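Local coordinates for 2,3-dihydroxybenzoate-AMP ligase (Bacillus subtilis, PDB 1MDF), which belongs to the ANL group of AMP-binding enzymes, which pair a large N-terminal part with a small, separately folded C-terminal domain, at residues F96-L101 with V174-V179; V179-V184 with T203-I208; D457-S462 with K523-A528. All coordinates share one frame; numbering follows the deposited sequence.

How the contacts relate
The three contacts follow one another along the chain. Contact 1 sets the end of helix 87-97 against the loop that leads to strand 184-189. Contact 2 continues along that loop, sharing Val179, and docks its last turn on the start of helix 204-217. The loop thus lies first against a C-terminal helix end and then against an N-terminal one. Their centres are 12 Å apart, and Leu101 CD1 also touches Val184 O at 3.2 Å. Contact 3, in the C-terminal region, is on the opposite side of the chain's centre, its nearest atoms about 25 Å from contact 1 and about 23 Å from contact 2, consistent with a separately folded C-terminal domain.

Contact 1 of 3, residues F96-L101 with V174-V179; sequences FRLGAL and VKLPEV
Leu176 passes alongside the backbone carbonyl oxygen of Arg97 at the end of helix 87-97, touching it with the root of its side chain and not the tip. Its CB lies 3.5 Å from Arg97 O and CG lies a little farther off, at 3.8 Å. Beyond CG the chain forks: CD1 reaches toward the tip of Leu98, with 4.4 Å between Leu176 CD1 and Leu98 CD1, while CD2 is turned to the Arg97 side, 4.7 Å from Arg97 CB. The first torsion, with CG anti to the carbonyl carbon (chi1 -60°), lays CG beside Arg97 O and sends the two methyls on past it. Val179 repeats the theme three residues later. Both its methyls border Phe96 O, CG1 at 3.9 Å, and CG2 also sits 3.7 Å from Arg97 O and 3.9 Å from Gly99 N. No hydrogen bond crosses between the segments; the fit is one of methyl groups against backbone. The guanidinium of Arg97 leads away from the loop to salt bridges with Asp57 and Asp61, and Leu98 also packs on Ala64 of helix 53-70. What Val179 and Leu176 cover is a helix C-terminus closed by a Schellman motif, in which Gly99, at a positive phi of 68°, turns the chain out of the helix toward strand 101-104.

Contact 2 of 3, residues V179-V184 with T203-I208; sequences VKSSDV and THDDYI
Ser181 OG donates to Asp205 OD2 over 2.7 Å, meeting the oxygen from above the carboxylate plane, 43° out of it. This bond ties a type I beta turn, Lys180 to Asp183, to the first turn of helix 204-217, whose start carries a capping box: Asp206 N is bonded to Thr203 OG1, and Asp206 OD1 accepts from Thr203 N through its syn lone pair at 2.7 Å. Ser181 grips Asp205 a second time, because Ser181 O accepts from Asp205 N at 3.0 Å with a bent N-H...O angle of 139°. Side chain and backbone of one serine thus hold side chain and backbone of one aspartate, while the other carboxylate oxygen of Asp205 is taken by Gly24 N. Asp183 steadies the turn itself, its OD2 receiving Lys180 N, and Asp183 O takes a weak bond from His204 N at 3.4 Å. Val184, opening strand 184-189, and Thr203, closing strand 199-203, form an antiparallel, non-hydrogen-bonded pair.

The His204 side chain packs against the turn, its CB 3.2 Å from Ser181 O. With CG anti to its carbonyl carbon (chi1 -70°), the imidazole is turned toward Lys180 O and Val179, which reach it obliquely, CD2 coming within 3.5 Å of Lys180 O, while Asp183 O lies at its edge. The Val179 and His204 side chains cross at about a right angle, Val179 CG1 lying 3.7 Å from His204 NE2. ND1 is hydrogen-bonded to Phe27 N, and NE2 meets, in the ring plane and at 2.9 Å, a water that also donates to Val184 O.

Contact 3 of 3, residues D457-S462 with K523-A528; sequences DAAMVS and KALREA
Helix-on-sheet packing in the small C-terminal domain brings helix 522-533 against strand 455-465, an outer strand of a three-stranded sheet. The two short axes approach to 7.8 Å and are inclined at 63°. At one end Ala459 CB meets the tip of Leu525, 3.7 Å from CD1, and Leu525 also packs on Phe475 of the neighbouring strand. Farther along, Val461 and Arg526 cross at about a right angle. Both valine methyls bear on the aliphatic stem of the arginine: CG2 is 3.2 Å from Arg526 CG, and CG1 lies 3.6 Å from the same atom. The spot is tight and probably strained, for Val461 chi1 is 105°, off the staggered positions. Ser462 OG flanks the next carbon, 3.5 Å from Arg526 CD. A bend at chi3 (-70°) folds the arginine back, so that one face of its guanidinium lies over Lys523 CA, offset toward the rim, while Val461 CG2 stands at the edge, 3.8 Å from Arg526 NH1. With no hydrogen bond between 457-462 and 523-528, the contact works by dividing the arginine: its methylenes serve as apolar surface for Val461, and its charge is answered by a salt bridge from NH1 to Asp431.

Contact 1 of 3, residues F96-L101 with V174-V179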
loop_
_atom_site.group_PDB
_atom_site.type_symbol
_atom_site.label_atom_id
_atom_site.label_comp_id
_atom_site.label_asym_id
_atom_site.label_seq_id
_atom_site.Cartn_x
_atom_site.Cartn_y
_atom_site.Cartn_z
ATOM N N PHE A 96 1.502 -13.663 -15.158
ATOM C CA PHE A 96 0.556 -14.538 -14.468
ATOM C C PHE A 96 0.257 -15.792 -15.277
ATOM O O PHE A 96 0.168 -16.883 -14.720
ATOM C CB PHE A 96 -0.757 -13.794 -14.180
ATOM C CG PHE A 96 -0.691 -12.851 -12.995
ATOM C CD1 PHE A 96 -1.520 -11.726 -12.942
ATOM C CD2 PHE A 96 0.198 -13.078 -11.942
ATOM C CE1 PHE A 96 -1.460 -10.842 -11.870
ATOM C CE2 PHE A 96 0.266 -12.199 -10.869
ATOM C CZ PHE A 96 -0.564 -11.078 -10.832
ATOM N N ARG A 97 0.106 -15.637 -16.591
ATOM C CA ARG A 97 -0.194 -16.767 -17.466
ATOM C C ARG A 97 1.025 -17.663 -17.683
ATOM O O ARG A 97 0.888 -18.835 -18.049
ATOM C CB ARG A 97 -0.726 -16.274 -18.815
ATOM C CG ARG A 97 -1.846 -15.245 -18.698
ATOM C CD ARG A 97 -3.092 -15.636 -19.468
ATOM N NE ARG A 97 -3.430 -14.629 -20.460
ATOM C CZ ARG A 97 -4.633 -14.085 -20.606
ATOM N NH1 ARG A 97 -5.630 -14.446 -19.818
ATOM N NH2 ARG A 97 -4.840 -13.183 -21.555
ATOM N N LEU A 98 2.214 -17.108 -17.456
ATOM C CA LEU A 98 3.460 -17.861 -17.596
ATOM C C LEU A 98 3.763 -18.503 -16.243
ATOM O O LEU A 98 4.739 -19.240 -16.085
ATOM C CB LEU A 98 4.621 -16.930 -17.977
ATOM C CG LEU A 98 5.309 -17.129 -19.334
ATOM C CD1 LEU A 98 4.626 -16.284 -20.396
ATOM C CD2 LEU A 98 6.759 -16.724 -19.229
ATOM N N GLY A 99 2.912 -18.231 -15.266
ATOM C CA GLY A 99 3.168 -18.762 -13.949
ATOM C C GLY A 99 4.401 -18.071 -13.383
ATOM O O GLY A 99 4.903 -18.450 -12.326
ATOM N N ALA A 100 4.893 -17.054 -14.091
ATOM C CA ALA A 100 6.080 -16.305 -13.654
ATOM C C ALA A 100 5.652 -15.382 -12.530
ATOM O O ALA A 100 4.545 -14.845 -12.543
ATOM C CB ALA A 100 6.690 -15.498 -14.823
ATOM N N LEU A 101 6.536 -15.193 -11.562
ATOM C CA LEU A 101 6.214 -14.385 -10.397
ATOM C C LEU A 101 6.773 -12.972 -10.341
ATOM O O LEU A 101 7.979 -12.761 -10.296
ATOM C CB LEU A 101 6.612 -15.154 -9.127
ATOM C CG LEU A 101 5.644 -16.205 -8.554
ATOM C CD1 LEU A 101 5.102 -17.117 -9.632
ATOM C CD2 LEU A 101 6.380 -17.026 -7.506
ATOM N N VAL A 174 0.624 -18.412 -27.660
ATOM C CA VAL A 174 0.956 -19.836 -27.603
ATOM C C VAL A 174 0.297 -20.547 -26.421
ATOM O O VAL A 174 -0.352 -19.923 -25.587
ATOM C CB VAL A 174 2.490 -20.037 -27.493
ATOM C CG1 VAL A 174 3.204 -19.240 -28.590
ATOM C CG2 VAL A 174 2.976 -19.608 -26.114
ATOM N N LYS A 175 0.459 -21.863 -26.356
ATOM C CA LYS A 175 -0.110 -22.619 -25.250
ATOM C C LYS A 175 0.859 -22.518 -24.077
ATOM O O LYS A 175 2.032 -22.875 -24.213
ATOM C CB LYS A 175 -0.318 -24.094 -25.640
ATOM C CG LYS A 175 -1.738 -24.436 -26.122
ATOM C CD LYS A 175 -2.054 -23.860 -27.514
ATOM C CE LYS A 175 -1.546 -24.758 -28.658
ATOM N NZ LYS A 175 -2.296 -26.052 -28.792
ATOM N N LEU A 176 0.383 -22.010 -22.940
ATOM C CA LEU A 176 1.232 -21.883 -21.757
ATOM C C LEU A 176 0.898 -22.979 -20.750
ATOM O O LEU A 176 -0.228 -23.459 -20.702
ATOM C CB LEU A 176 1.060 -20.513 -21.090
ATOM C CG LEU A 176 1.371 -19.200 -21.819
ATOM C CD1 LEU A 176 2.592 -19.384 -22.704
ATOM C CD2 LEU A 176 0.175 -18.759 -22.647
ATOM N N PRO A 177 1.881 -23.385 -19.925
ATOM C CA PRO A 177 1.711 -24.429 -18.908
ATOM C C PRO A 177 0.549 -24.161 -17.955
ATOM O O PRO A 177 0.073 -23.034 -17.841
ATOM C CB PRO A 177 3.054 -24.421 -18.178
ATOM C CG PRO A 177 4.010 -23.969 -19.228
ATOM C CD PRO A 177 3.252 -22.845 -19.880
ATOM N N GLU A 178 0.106 -25.209 -17.269
ATOM C CA GLU A 178 -0.999 -25.104 -16.322
ATOM C C GLU A 178 -0.652 -24.142 -15.183
ATOM O O GLU A 178 0.479 -24.122 -14.712
ATOM C CB GLU A 178 -1.326 -26.501 -15.766
ATOM C CG GLU A 178 -2.393 -26.551 -14.672
ATOM C CD GLU A 178 -2.792 -27.980 -14.292
ATOM O OE1 GLU A 178 -1.896 -28.826 -14.050
ATOM O OE2 GLU A 178 -4.012 -28.254 -14.226
ATOM N N VAL A 179 -1.618 -23.330 -14.763
ATOM C CA VAL A 179 -1.409 -22.403 -13.661
ATOM C C VAL A 179 -2.507 -22.614 -12.616
ATOM O O VAL A 179 -3.671 -22.290 -12.852
ATOM C CB VAL A 179 -1.426 -20.933 -14.137
ATOM C CG1 VAL A 179 -1.479 -19.994 -12.936
ATOM C CG2 VAL A 179 -0.182 -20.647 -14.948
#

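Contact 2 of 3, residues V179-V184 with T203-I208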
loop_
_atom_site.group_PDB
_atom_site.type_symbol
_atom_site.label_atom_id
_atom_site.label_comp_id
_atom_site.label_asym_id
_atom_site.label_seq_id
_atom_site.Cartn_x
_atom_site.Cartn_y
_atom_site.Cartn_z
ATOM N N VAL A 179 -1.618 -23.330 -14.763
ATOM C CA VAL A 179 -1.409 -22.403 -13.661
ATOM C C VAL A 179 -2.507 -22.614 -12.616
ATOM O O VAL A 179 -3.671 -22.290 -12.852
ATOM C CB VAL A 179 -1.426 -20.933 -14.137
ATOM C CG1 VAL A 179 -1.479 -19.994 -12.936
ATOM C CG2 VAL A 179 -0.182 -20.647 -14.948
ATOM N N LYS A 180 -2.127 -23.158 -11.463
ATOM C CA LYS A 180 -3.076 -23.441 -10.385
ATOM C C LYS A 180 -3.387 -22.238 -9.514
ATOM O O LYS A 180 -2.487 -21.504 -9.127
ATOM C CB LYS A 180 -2.535 -24.552 -9.482
ATOM C CG LYS A 180 -2.358 -25.896 -10.151
ATOM C CD LYS A 180 -1.560 -26.821 -9.249
ATOM C CE LYS A 180 -1.509 -28.229 -9.799
ATOM N NZ LYS A 180 -0.860 -29.158 -8.834
ATOM N N SER A 181 -4.662 -22.053 -9.184
ATOM C CA SER A 181 -5.060 -20.945 -8.328
ATOM C C SER A 181 -4.379 -21.094 -6.966
ATOM O O SER A 181 -4.295 -20.144 -6.192
ATOM C CB SER A 181 -6.581 -20.923 -8.153
ATOM O OG SER A 181 -7.044 -22.082 -7.482
ATOM N N SER A 182 -3.881 -22.292 -6.686
ATOM C CA SER A 182 -3.200 -22.555 -5.426
ATOM C C SER A 182 -1.720 -22.169 -5.487
ATOM O O SER A 182 -1.048 -22.111 -4.454
ATOM C CB SER A 182 -3.321 -24.035 -5.054
ATOM O OG SER A 182 -2.633 -24.863 -5.984
ATOM N N ASP A 183 -1.214 -21.912 -6.691
ATOM C CA ASP A 183 0.187 -21.525 -6.856
ATOM C C ASP A 183 0.413 -20.105 -6.351
ATOM O O ASP A 183 -0.520 -19.312 -6.286
ATOM C CB ASP A 183 0.604 -21.550 -8.334
ATOM C CG ASP A 183 0.540 -22.928 -8.944
ATOM O OD1 ASP A 183 0.786 -23.909 -8.213
ATOM O OD2 ASP A 183 0.264 -23.029 -10.163
ATOM N N VAL A 184 1.653 -19.785 -5.998
ATOM C CA VAL A 184 1.981 -18.429 -5.568
ATOM C C VAL A 184 1.910 -17.601 -6.854
ATOM O O VAL A 184 2.527 -17.969 -7.853
ATOM C CB VAL A 184 3.421 -18.332 -5.006
ATOM C CG1 VAL A 184 3.798 -16.875 -4.787
ATOM C CG2 VAL A 184 3.532 -19.101 -3.694
ATOM N N THR A 203 -0.962 -16.043 -3.127
ATOM C CA THR A 203 -1.488 -16.981 -4.111
ATOM C C THR A 203 -2.639 -16.395 -4.917
ATOM O O THR A 203 -3.177 -15.344 -4.575
ATOM C CB THR A 203 -1.985 -18.281 -3.434
ATOM O OG1 THR A 203 -3.090 -17.986 -2.559
ATOM C CG2 THR A 203 -0.856 -18.931 -2.634
ATOM N N HIS A 204 -3.012 -17.078 -5.993
ATOM C CA HIS A 204 -4.102 -16.617 -6.833
ATOM C C HIS A 204 -5.404 -16.621 -6.039
ATOM O O HIS A 204 -6.218 -15.703 -6.138
ATOM C CB HIS A 204 -4.239 -17.527 -8.047
ATOM C CG HIS A 204 -3.117 -17.401 -9.027
ATOM N ND1 HIS A 204 -3.152 -16.521 -10.088
ATOM C CD2 HIS A 204 -1.926 -18.042 -9.107
ATOM C CE1 HIS A 204 -2.032 -16.627 -10.780
ATOM N NE2 HIS A 204 -1.271 -17.543 -10.206
ATOM N N ASP A 205 -5.594 -17.658 -5.237
ATOM C CA ASP A 205 -6.809 -17.756 -4.455
ATOM C C ASP A 205 -6.966 -16.713 -3.367
ATOM O O ASP A 205 -7.960 -15.986 -3.349
ATOM C CB ASP A 205 -6.944 -19.146 -3.836
ATOM C CG ASP A 205 -7.787 -20.070 -4.679
ATOM O OD1 ASP A 205 -8.927 -19.681 -5.021
ATOM O OD2 ASP A 205 -7.317 -21.182 -4.996
ATOM N N ASP A 206 -6.000 -16.615 -2.462
ATOM C CA ASP A 206 -6.153 -15.660 -1.374
ATOM C C ASP A 206 -6.188 -14.203 -1.816
ATOM O O ASP A 206 -6.918 -13.397 -1.242
ATOM C CB ASP A 206 -5.092 -15.879 -0.272
ATOM C CG ASP A 206 -3.729 -15.301 -0.618
ATOM O OD1 ASP A 206 -2.958 -15.977 -1.332
ATOM O OD2 ASP A 206 -3.439 -14.174 -0.160
ATOM N N TYR A 207 -5.440 -13.864 -2.854
ATOM C CA TYR A 207 -5.440 -12.485 -3.307
ATOM C C TYR A 207 -6.717 -12.124 -4.074
ATOM O O TYR A 207 -7.246 -11.017 -3.947
ATOM C CB TYR A 207 -4.204 -12.214 -4.162
ATOM C CG TYR A 207 -3.733 -10.782 -4.048
ATOM C CD1 TYR A 207 -3.295 -10.273 -2.827
ATOM C CD2 TYR A 207 -3.724 -9.940 -5.154
ATOM C CE1 TYR A 207 -2.859 -8.971 -2.715
ATOM C CE2 TYR A 207 -3.287 -8.636 -5.051
ATOM C CZ TYR A 207 -2.853 -8.156 -3.828
ATOM O OH TYR A 207 -2.383 -6.866 -3.721
ATOM N N ILE A 208 -7.212 -13.059 -4.873
ATOM C CA ILE A 208 -8.427 -12.832 -5.640
ATOM C C ILE A 208 -9.595 -12.720 -4.669
ATOM O O ILE A 208 -10.578 -12.016 -4.920
ATOM C CB ILE A 208 -8.637 -13.983 -6.663
ATOM C CG1 ILE A 208 -7.621 -13.819 -7.805
ATOM C CG2 ILE A 208 -10.067 -13.997 -7.175
ATOM C CD1 ILE A 208 -7.752 -14.807 -8.954
HETATM O O HOH W 1 1.529 -18.360 -10.521
#

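Contact 3 of 3, residues D457-S462 with K523-A528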
loop_
_atom_site.group_PDB
_atom_site.type_symbol
_atom_site.label_atom_id
_atom_site.label_comp_id
_atom_site.label_asym_id
_atom_site.label_seq_id
_atom_site.Cartn_x
_atom_site.Cartn_y
_atom_site.Cartn_z
ATOM N N ASP A 457 0.683 19.887 8.755
ATOM C CA ASP A 457 0.847 18.494 9.153
ATOM C C ASP A 457 1.829 18.418 10.313
ATOM O O ASP A 457 2.591 19.359 10.550
ATOM C CB ASP A 457 1.367 17.644 7.994
ATOM C CG ASP A 457 0.889 16.207 8.074
ATOM O OD1 ASP A 457 0.559 15.751 9.186
ATOM O OD2 ASP A 457 0.849 15.531 7.025
ATOM N N ALA A 458 1.812 17.297 11.028
ATOM C CA ALA A 458 2.699 17.105 12.170
ATOM C C ALA A 458 3.008 15.641 12.374
ATOM O O ALA A 458 2.108 14.811 12.364
ATOM C CB ALA A 458 2.051 17.664 13.418
ATOM N N ALA A 459 4.279 15.328 12.574
ATOM C CA ALA A 459 4.704 13.943 12.794
ATOM C C ALA A 459 5.685 13.905 13.959
ATOM O O ALA A 459 6.809 14.401 13.853
ATOM C CB ALA A 459 5.352 13.381 11.529
ATOM N N MET A 460 5.246 13.336 15.078
ATOM C CA MET A 460 6.083 13.256 16.271
ATOM C C MET A 460 6.854 11.941 16.325
ATOM O O MET A 460 6.300 10.866 16.075
ATOM C CB MET A 460 5.232 13.426 17.528
ATOM C CG MET A 460 6.042 13.488 18.815
ATOM S SD MET A 460 5.048 13.972 20.241
ATOM C CE MET A 460 4.017 12.558 20.416
ATOM N N VAL A 461 8.137 12.035 16.658
ATOM C CA VAL A 461 8.988 10.862 16.708
ATOM C C VAL A 461 9.858 10.837 17.966
ATOM O O VAL A 461 9.824 11.754 18.786
ATOM C CB VAL A 461 9.849 10.809 15.414
ATOM C CG1 VAL A 461 11.283 11.218 15.689
ATOM C CG2 VAL A 461 9.755 9.440 14.794
ATOM N N SER A 462 10.635 9.779 18.131
ATOM C CA SER A 462 11.473 9.666 19.308
ATOM C C SER A 462 12.927 10.026 19.054
ATOM O O SER A 462 13.443 9.847 17.953
ATOM C CB SER A 462 11.418 8.241 19.852
ATOM O OG SER A 462 12.164 7.366 19.022
ATOM N N LYS A 523 11.137 6.524 10.380
ATOM C CA LYS A 523 12.479 6.000 10.619
ATOM C C LYS A 523 13.490 7.046 10.153
ATOM O O LYS A 523 14.584 7.156 10.702
ATOM C CB LYS A 523 12.727 4.703 9.847
ATOM C CG LYS A 523 14.147 4.186 10.038
ATOM C CD LYS A 523 14.549 3.122 9.026
ATOM C CE LYS A 523 16.038 2.810 9.169
ATOM N NZ LYS A 523 16.510 1.718 8.274
ATOM N N ALA A 524 13.109 7.807 9.131
ATOM C CA ALA A 524 13.972 8.844 8.585
ATOM C C ALA A 524 13.946 10.033 9.524
ATOM O O ALA A 524 14.990 10.595 9.852
ATOM C CB ALA A 524 13.499 9.256 7.191
ATOM N N LEU A 525 12.750 10.423 9.948
ATOM C CA LEU A 525 12.622 11.532 10.878
ATOM C C LEU A 525 13.439 11.223 12.133
ATOM O O LEU A 525 14.125 12.101 12.649
ATOM C CB LEU A 525 11.153 11.775 11.249
ATOM C CG LEU A 525 10.243 12.345 10.152
ATOM C CD1 LEU A 525 8.790 12.341 10.632
ATOM C CD2 LEU A 525 10.682 13.753 9.795
ATOM N N ARG A 526 13.377 9.987 12.625
ATOM C CA ARG A 526 14.157 9.633 13.817
ATOM C C ARG A 526 15.632 9.854 13.523
ATOM O O ARG A 526 16.364 10.405 14.342
ATOM C CB ARG A 526 13.930 8.170 14.235
ATOM C CG ARG A 526 12.601 7.935 14.936
ATOM C CD ARG A 526 12.564 6.606 15.668
ATOM N NE ARG A 526 12.533 5.451 14.771
ATOM C CZ ARG A 526 11.482 5.089 14.046
ATOM N NH1 ARG A 526 10.361 5.795 14.099
ATOM N NH2 ARG A 526 11.550 4.009 13.280
ATOM N N GLU A 527 16.056 9.427 12.337
ATOM C CA GLU A 527 17.437 9.588 11.922
ATOM C C GLU A 527 17.808 11.060 11.785
ATOM O O GLU A 527 18.966 11.426 11.956
ATOM C CB GLU A 527 17.672 8.892 10.589
ATOM C CG GLU A 527 17.653 7.380 10.654
ATOM C CD GLU A 527 18.101 6.752 9.343
ATOM O OE1 GLU A 527 19.153 7.182 8.812
ATOM O OE2 GLU A 527 17.413 5.829 8.850
ATOM N N ALA A 528 16.815 11.892 11.480
ATOM C CA ALA A 528 17.007 13.326 11.293
ATOM C C ALA A 528 17.300 14.049 12.600
ATOM O O ALA A 528 18.227 14.867 12.679
ATOM C CB ALA A 528 15.771 13.928 10.630
#